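Local structure of Lmo0135 protein (Listeria monocytogenes EGD-e, 5ISU) at residues Ala223-Gln235 / Asn469-Gln481. The protein is the substrate-binding protein CtaP of an ABC transporter, and probably captures peptides outside the cell for uptake. Residues are numbered along the deposited sequence; the frame is centred on the assembly and turned at random.
Sequences ALQNGEINLKSIQ and NAVLALDSRYGGQ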
ATOM      1  N   ALA A 223     -26.186   6.047  -5.959  1.00 48.13           N
ATOM      2  CA  ALA A 223     -26.514   6.060  -4.526  1.00 47.32           C
ATOM      3  C   ALA A 223     -25.910   7.315  -3.870  1.00 45.87           C
ATOM      4  O   ALA A 223     -26.532   7.945  -3.009  1.00 47.39           O
ATOM      5  CB  ALA A 223     -26.017   4.790  -3.837  1.00 46.52           C
ATOM      6  N   LEU A 224     -24.716   7.674  -4.317  1.00 42.53           N
ATOM      7  CA  LEU A 224     -24.026   8.851  -3.835  1.00 44.96           C
ATOM      8  C   LEU A 224     -24.794  10.121  -4.207  1.00 45.90           C
ATOM      9  O   LEU A 224     -24.956  11.016  -3.392  1.00 45.54           O
ATOM     10  CB  LEU A 224     -22.597   8.902  -4.414  1.00 44.89           C
ATOM     11  CG  LEU A 224     -21.820  10.195  -4.171  1.00 45.13           C
ATOM     12  CD1 LEU A 224     -21.551  10.365  -2.680  1.00 45.12           C
ATOM     13  CD2 LEU A 224     -20.537  10.187  -4.984  1.00 45.65           C
ATOM     14  N   GLN A 225     -25.232  10.189  -5.454  1.00 49.12           N
ATOM     15  CA  GLN A 225     -26.011  11.316  -5.949  1.00 52.42           C
ATOM     16  C   GLN A 225     -27.308  11.501  -5.160  1.00 55.66           C
ATOM     17  O   GLN A 225     -27.674  12.640  -4.827  1.00 56.83           O
ATOM     18  CB  GLN A 225     -26.333  11.108  -7.430  1.00 53.37           C
ATOM     19  CG  GLN A 225     -27.298  12.121  -8.027  1.00 56.66           C
ATOM     20  CD  GLN A 225     -27.647  11.805  -9.475  1.00 58.92           C
ATOM     21  OE1 GLN A 225     -26.893  11.135 -10.190  1.00 58.25           O
ATOM     22  NE2 GLN A 225     -28.786  12.302  -9.917  1.00 61.87           N
ATOM     23  N   ASN A 226     -27.991  10.394  -4.855  1.00 55.03           N
ATOM     24  CA  ASN A 226     -29.262  10.443  -4.102  1.00 56.80           C
ATOM     25  C   ASN A 226     -29.106  10.508  -2.566  1.00 54.57           C
ATOM     26  O   ASN A 226     -30.080  10.331  -1.852  1.00 55.75           O
ATOM     27  CB  ASN A 226     -30.135   9.235  -4.476  1.00 58.94           C
ATOM     28  CG  ASN A 226     -30.425   9.158  -5.968  1.00 60.71           C
ATOM     29  OD1 ASN A 226     -30.223  10.121  -6.709  1.00 60.86           O
ATOM     30  ND2 ASN A 226     -30.880   7.994  -6.418  1.00 62.28           N
ATOM     31  N   GLY A 227     -27.890  10.717  -2.062  1.00 54.11           N
ATOM     32  CA  GLY A 227     -27.661  10.805  -0.614  1.00 54.09           C
ATOM     33  C   GLY A 227     -27.746   9.507   0.186  1.00 54.13           C
ATOM     34  O   GLY A 227     -27.816   9.550   1.416  1.00 53.31           O
ATOM     35  N   GLU A 228     -27.761   8.359  -0.499  1.00 53.89           N
ATOM     36  CA  GLU A 228     -27.809   7.037   0.162  1.00 55.40           C
ATOM     37  C   GLU A 228     -26.392   6.586   0.574  1.00 53.51           C
ATOM     38  O   GLU A 228     -26.239   5.664   1.375  1.00 58.21           O
ATOM     39  CB  GLU A 228     -28.491   6.025  -0.752  1.00 58.70           C
ATOM     40  CG  GLU A 228     -29.958   6.402  -1.009  1.00 64.72           C
ATOM     41  CD  GLU A 228     -30.602   5.693  -2.189  1.00 67.27           C
ATOM     42  OE1 GLU A 228     -29.902   4.937  -2.885  1.00 66.74           O
ATOM     43  OE2 GLU A 228     -31.815   5.924  -2.435  1.00 72.97           O
ATOM     44  N   ILE A 229     -25.383   7.214  -0.037  1.00 48.13           N
ATOM     45  CA  ILE A 229     -23.976   7.052   0.304  1.00 45.90           C
ATOM     46  C   ILE A 229     -23.461   8.487   0.391  1.00 43.03           C
ATOM     47  O   ILE A 229     -23.855   9.343  -0.415  1.00 40.03           O
ATOM     48  CB  ILE A 229     -23.177   6.257  -0.747  1.00 48.07           C
ATOM     49  CG1 ILE A 229     -23.653   4.801  -0.768  1.00 50.07           C
ATOM     50  CG2 ILE A 229     -21.687   6.272  -0.425  1.00 48.10           C
ATOM     51  CD1 ILE A 229     -22.946   3.941  -1.789  1.00 49.70           C
ATOM     52  N   ASN A 230     -22.596   8.744   1.370  1.00 39.67           N
ATOM     53  CA  ASN A 230     -22.035  10.080   1.602  1.00 39.74           C
ATOM     54  C   ASN A 230     -20.564  10.234   1.206  1.00 39.53           C
ATOM     55  O   ASN A 230     -20.104  11.355   1.003  1.00 38.67           O
ATOM     56  CB  ASN A 230     -22.122  10.400   3.088  1.00 40.81           C
ATOM     57  CG  ASN A 230     -23.538  10.378   3.616  1.00 43.43           C
ATOM     58  OD1 ASN A 230     -23.860   9.582   4.498  1.00 45.88           O
ATOM     59  ND2 ASN A 230     -24.398  11.222   3.056  1.00 43.39           N
ATOM     60  N   LEU A 231     -19.844   9.114   1.113  1.00 36.10           N
ATOM     61  CA  LEU A 231     -18.408   9.114   0.856  1.00 38.57           C
ATOM     62  C   LEU A 231     -17.957   7.816   0.203  1.00 36.21           C
ATOM     63  O   LEU A 231     -18.386   6.746   0.592  1.00 37.79           O
ATOM     64  CB  LEU A 231     -17.634   9.270   2.197  1.00 40.38           C
ATOM     65  CG  LEU A 231     -16.110   8.962   2.182  1.00 41.85           C
ATOM     66  CD1 LEU A 231     -15.362   9.884   1.232  1.00 41.65           C
ATOM     67  CD2 LEU A 231     -15.504   9.038   3.581  1.00 41.84           C
ATOM     68  N   LYS A 232     -17.110   7.927  -0.805  1.00 37.41           N
ATOM     69  CA  LYS A 232     -16.574   6.750  -1.484  1.00 40.47           C
ATOM     70  C   LYS A 232     -15.442   7.137  -2.411  1.00 39.07           C
ATOM     71  O   LYS A 232     -15.262   8.309  -2.758  1.00 41.25           O
ATOM     72  CB  LYS A 232     -17.656   6.074  -2.349  1.00 43.07           C
ATOM     73  CG  LYS A 232     -18.120   6.950  -3.517  1.00 46.54           C
ATOM     74  CD  LYS A 232     -19.364   6.435  -4.219  1.00 49.58           C
ATOM     75  CE  LYS A 232     -19.142   5.104  -4.904  1.00 50.30           C
ATOM     76  NZ  LYS A 232     -18.133   5.161  -5.997  1.00 49.80           N
ATOM     77  N   SER A 233     -14.723   6.116  -2.843  1.00 40.11           N
ATOM     78  CA  SER A 233     -13.684   6.236  -3.842  1.00 40.30           C
ATOM     79  C   SER A 233     -14.336   6.269  -5.231  1.00 39.67           C
ATOM     80  O   SER A 233     -15.337   5.596  -5.472  1.00 37.06           O
ATOM     81  CB  SER A 233     -12.753   5.040  -3.754  1.00 41.80           C
ATOM     82  OG  SER A 233     -12.161   4.999  -2.462  1.00 44.61           O
ATOM     83  N   ILE A 234     -13.738   7.042  -6.133  1.00 40.06           N
ATOM     84  CA  ILE A 234     -14.212   7.229  -7.490  1.00 43.28           C
ATOM     85  C   ILE A 234     -13.104   6.840  -8.469  1.00 45.94           C
ATOM     86  O   ILE A 234     -11.936   7.086  -8.209  1.00 45.08           O
ATOM     87  CB  ILE A 234     -14.556   8.728  -7.739  1.00 46.23           C
ATOM     88  CG1 ILE A 234     -15.515   9.263  -6.677  1.00 48.65           C
ATOM     89  CG2 ILE A 234     -15.137   8.952  -9.129  1.00 51.56           C
ATOM     90  CD1 ILE A 234     -16.811   8.487  -6.545  1.00 47.19           C
ATOM     91  N   GLN A 235     -13.472   6.218  -9.587  1.00 48.65           N
ATOM     92  CA  GLN A 235     -12.504   5.894 -10.620  1.00 51.50           C
ATOM     93  C   GLN A 235     -12.324   7.162 -11.459  1.00 54.15           C
ATOM     94  O   GLN A 235     -13.274   7.951 -11.608  1.00 53.64           O
ATOM     95  CB  GLN A 235     -12.985   4.722 -11.467  1.00 55.49           C
ATOM     96  CG  GLN A 235     -13.262   3.485 -10.635  1.00 58.17           C
ATOM     97  CD  GLN A 235     -12.062   3.105  -9.791  1.00 62.85           C
ATOM     98  OE1 GLN A 235     -12.086   3.234  -8.564  1.00 65.60           O
ATOM     99  NE2 GLN A 235     -10.971   2.737 -10.449  1.00 67.17           N
ATOM    100  N   ASN A 469      -2.593   8.651  -8.204  1.00 39.73           N
ATOM    101  CA  ASN A 469      -3.406   9.308  -7.172  1.00 41.33           C
ATOM    102  C   ASN A 469      -4.714   8.554  -7.055  1.00 38.18           C
ATOM    103  O   ASN A 469      -5.116   7.874  -7.970  1.00 40.87           O
ATOM    104  CB  ASN A 469      -3.706  10.767  -7.531  1.00 41.55           C
ATOM    105  CG  ASN A 469      -2.458  11.611  -7.650  1.00 43.40           C
ATOM    106  OD1 ASN A 469      -1.478  11.412  -6.930  1.00 43.41           O
ATOM    107  ND2 ASN A 469      -2.485  12.561  -8.570  1.00 44.51           N
ATOM    108  N   ALA A 470      -5.330   8.622  -5.889  1.00 41.05           N
ATOM    109  CA  ALA A 470      -6.646   8.044  -5.661  1.00 39.94           C
ATOM    110  C   ALA A 470      -7.591   9.247  -5.620  1.00 40.42           C
ATOM    111  O   ALA A 470      -7.144  10.395  -5.471  1.00 37.59           O
ATOM    112  CB  ALA A 470      -6.680   7.284  -4.358  1.00 40.73           C
ATOM    113  N   VAL A 471      -8.890   8.982  -5.752  1.00 42.02           N
ATOM    114  CA  VAL A 471      -9.915  10.042  -5.760  1.00 41.79           C
ATOM    115  C   VAL A 471     -11.094   9.665  -4.874  1.00 40.80           C
ATOM    116  O   VAL A 471     -11.574   8.525  -4.931  1.00 40.82           O
ATOM    117  CB  VAL A 471     -10.458  10.287  -7.186  1.00 44.15           C
ATOM    118  CG1 VAL A 471     -11.416  11.465  -7.205  1.00 46.64           C
ATOM    119  CG2 VAL A 471      -9.318  10.547  -8.158  1.00 45.19           C
ATOM    120  N   LEU A 472     -11.538  10.620  -4.061  1.00 38.50           N
ATOM    121  CA  LEU A 472     -12.704  10.459  -3.207  1.00 40.08           C
ATOM    122  C   LEU A 472     -13.751  11.502  -3.547  1.00 41.10           C
ATOM    123  O   LEU A 472     -13.430  12.626  -3.952  1.00 42.92           O
ATOM    124  CB  LEU A 472     -12.371  10.729  -1.747  1.00 40.11           C
ATOM    125  CG  LEU A 472     -11.371   9.833  -1.057  1.00 42.50           C
ATOM    126  CD1 LEU A 472     -11.055  10.443   0.297  1.00 42.40           C
ATOM    127  CD2 LEU A 472     -11.900   8.407  -0.948  1.00 42.88           C
ATOM    128  N   ALA A 473     -14.999  11.140  -3.287  1.00 40.01           N
ATOM    129  CA  ALA A 473     -16.110  12.046  -3.414  1.00 41.07           C
ATOM    130  C   ALA A 473     -16.741  12.071  -2.023  1.00 40.86           C
ATOM    131  O   ALA A 473     -17.061  11.014  -1.467  1.00 38.78           O
ATOM    132  CB  ALA A 473     -17.096  11.559  -4.457  1.00 42.77           C
ATOM    133  N   LEU A 474     -16.880  13.271  -1.465  1.00 41.52           N
ATOM    134  CA  LEU A 474     -17.455  13.478  -0.133  1.00 42.44           C
ATOM    135  C   LEU A 474     -18.628  14.454  -0.214  1.00 42.31           C
ATOM    136  O   LEU A 474     -18.444  15.585  -0.634  1.00 42.09           O
ATOM    137  CB  LEU A 474     -16.403  14.071   0.819  1.00 40.89           C
ATOM    138  CG  LEU A 474     -16.912  14.456   2.217  1.00 42.44           C
ATOM    139  CD1 LEU A 474     -17.439  13.207   2.898  1.00 43.66           C
ATOM    140  CD2 LEU A 474     -15.863  15.128   3.109  1.00 42.04           C
ATOM    141  N   ASP A 475     -19.804  14.016   0.235  1.00 42.98           N
ATOM    142  CA  ASP A 475     -21.027  14.837   0.267  1.00 46.84           C
ATOM    143  C   ASP A 475     -20.666  16.238   0.839  1.00 48.19           C
ATOM    144  O   ASP A 475     -20.077  16.356   1.940  1.00 45.38           O
ATOM    145  CB  ASP A 475     -22.102  14.081   1.070  1.00 47.63           C
ATOM    146  CG  ASP A 475     -23.398  14.862   1.271  1.00 53.00           C
ATOM    147  OD1 ASP A 475     -23.448  16.106   1.096  1.00 54.41           O
ATOM    148  OD2 ASP A 475     -24.385  14.210   1.686  1.00 56.96           O
ATOM    149  N   SER A 476     -21.003  17.276   0.065  1.00 49.08           N
ATOM    150  CA  SER A 476     -20.674  18.672   0.404  1.00 51.98           C
ATOM    151  C   SER A 476     -21.179  19.169   1.738  1.00 50.48           C
ATOM    152  O   SER A 476     -20.669  20.152   2.233  1.00 53.79           O
ATOM    153  CB  SER A 476     -21.086  19.645  -0.715  1.00 56.45           C
ATOM    154  OG  SER A 476     -20.179  19.532  -1.797  1.00 61.58           O
ATOM    155  N   ARG A 477     -22.155  18.492   2.325  1.00 51.80           N
ATOM    156  CA  ARG A 477     -22.644  18.861   3.650  1.00 53.85           C
ATOM    157  C   ARG A 477     -21.635  18.497   4.774  1.00 52.84           C
ATOM    158  O   ARG A 477     -21.819  18.913   5.921  1.00 55.47           O
ATOM    159  CB  ARG A 477     -23.968  18.155   3.945  1.00 57.73           C
ATOM    160  CG  ARG A 477     -25.087  18.389   2.929  1.00 61.74           C
ATOM    161  CD  ARG A 477     -26.345  17.628   3.317  1.00 66.64           C
ATOM    162  NE  ARG A 477     -26.059  16.219   3.580  1.00 71.58           N
ATOM    163  CZ  ARG A 477     -26.922  15.339   4.088  1.00 78.79           C
ATOM    164  NH1 ARG A 477     -28.172  15.696   4.381  1.00 84.77           N
ATOM    165  NH2 ARG A 477     -26.526  14.083   4.304  1.00 79.02           N
ATOM    166  N   TYR A 478     -20.581  17.736   4.452  1.00 48.54           N
ATOM    167  CA  TYR A 478     -19.601  17.310   5.459  1.00 46.14           C
ATOM    168  C   TYR A 478     -18.307  18.123   5.413  1.00 45.52           C
ATOM    169  O   TYR A 478     -17.716  18.306   4.354  1.00 49.20           O
ATOM    170  CB  TYR A 478     -19.263  15.811   5.298  1.00 44.60           C
ATOM    171  CG  TYR A 478     -20.418  14.883   5.602  1.00 45.37           C
ATOM    172  CD1 TYR A 478     -21.385  14.622   4.650  1.00 46.85           C
ATOM    173  CD2 TYR A 478     -20.535  14.258   6.848  1.00 45.59           C
ATOM    174  CE1 TYR A 478     -22.451  13.780   4.919  1.00 48.97           C
ATOM    175  CE2 TYR A 478     -21.588  13.399   7.128  1.00 47.87           C
ATOM    176  CZ  TYR A 478     -22.552  13.163   6.153  1.00 49.97           C
ATOM    177  OH  TYR A 478     -23.627  12.337   6.404  1.00 50.15           O
ATOM    178  N   GLY A 479     -17.870  18.611   6.567  1.00 43.51           N
ATOM    179  CA  GLY A 479     -16.626  19.357   6.650  1.00 44.03           C
ATOM    180  C   GLY A 479     -15.569  18.540   7.371  1.00 43.86           C
ATOM    181  O   GLY A 479     -15.818  17.395   7.792  1.00 40.48           O
ATOM    182  N   GLY A 480     -14.381  19.132   7.482  1.00 45.12           N
ATOM    183  CA  GLY A 480     -13.248  18.545   8.199  1.00 44.66           C
ATOM    184  C   GLY A 480     -12.363  17.571   7.459  1.00 45.24           C
ATOM    185  O   GLY A 480     -11.594  16.849   8.087  1.00 43.53           O
ATOM    186  N   GLN A 481     -12.440  17.554   6.132  1.00 47.24           N
ATOM    187  CA  GLN A 481     -11.631  16.630   5.333  1.00 47.03           C
ATOM    188  C   GLN A 481     -10.117  16.865   5.499  1.00 49.46           C
ATOM    189  O   GLN A 481      -9.332  15.912   5.464  1.00 46.19           O
ATOM    190  CB  GLN A 481     -12.028  16.695   3.853  1.00 49.71           C
ATOM    191  CG  GLN A 481     -11.706  18.012   3.146  1.00 53.98           C
ATOM    192  CD  GLN A 481     -12.386  18.150   1.781  1.00 61.79           C
ATOM    193  OE1 GLN A 481     -13.607  17.978   1.651  1.00 68.12           O
ATOM    194  NE2 GLN A 481     -11.607  18.523   0.766  1.00 65.38           N
TER
HETATM  195  O   HOH W   1      -9.553   6.532  -6.743  1.00 43.88           O
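The amide of Asn-230 lies obliquely against the ring of Tyr-478, the two planes 51° apart, while the backbone O of Asp-475 sits at the edge of that ring, in its plane. Alongside the amide runs the carboxylate of Asp-475, which takes ND2 of Asn-230 on the anti side of OD2 at 3.3 Å, a bent bond of 139°. Aspartate suits this corner: with CG anti to the backbone N (chi1 176°), OD2 also forms a salt bridge with NE of Arg-477, though its hydrogen bond is weak, and OD1 receives the backbone N of Arg-477 in an Asx turn at the start of the type I turn from Asp-475 to Tyr-478. Asparagine can both donate and accept: its OD1 takes the backbone N of Ile-21 in strand 19-24, where Tyr-478 OH bonds Ser-19 O.

Beyond this corner the two strands form an antiparallel ladder. Asp-475 N to Asn-230 O (2.8 Å) starts it, the hydrogen-bonded pair Lys-232/Ala-473 continues it, and Ile-234 N to Val-471 O (2.9 Å) follows. The small Ala-473 leaves room for Ile-234 CG1 (3.6 Å) and Leu-224 CD2 to meet its CB. Leu-231, Leu-472 and Leu-474 suit the other face, buried and apolar, where Phe-492 touches the first two. Strand 231-233 thus pairs with strand 462-475, whose backbone also bonds to strand 248-263, while helix 217-225 packs over the Ala-473 face.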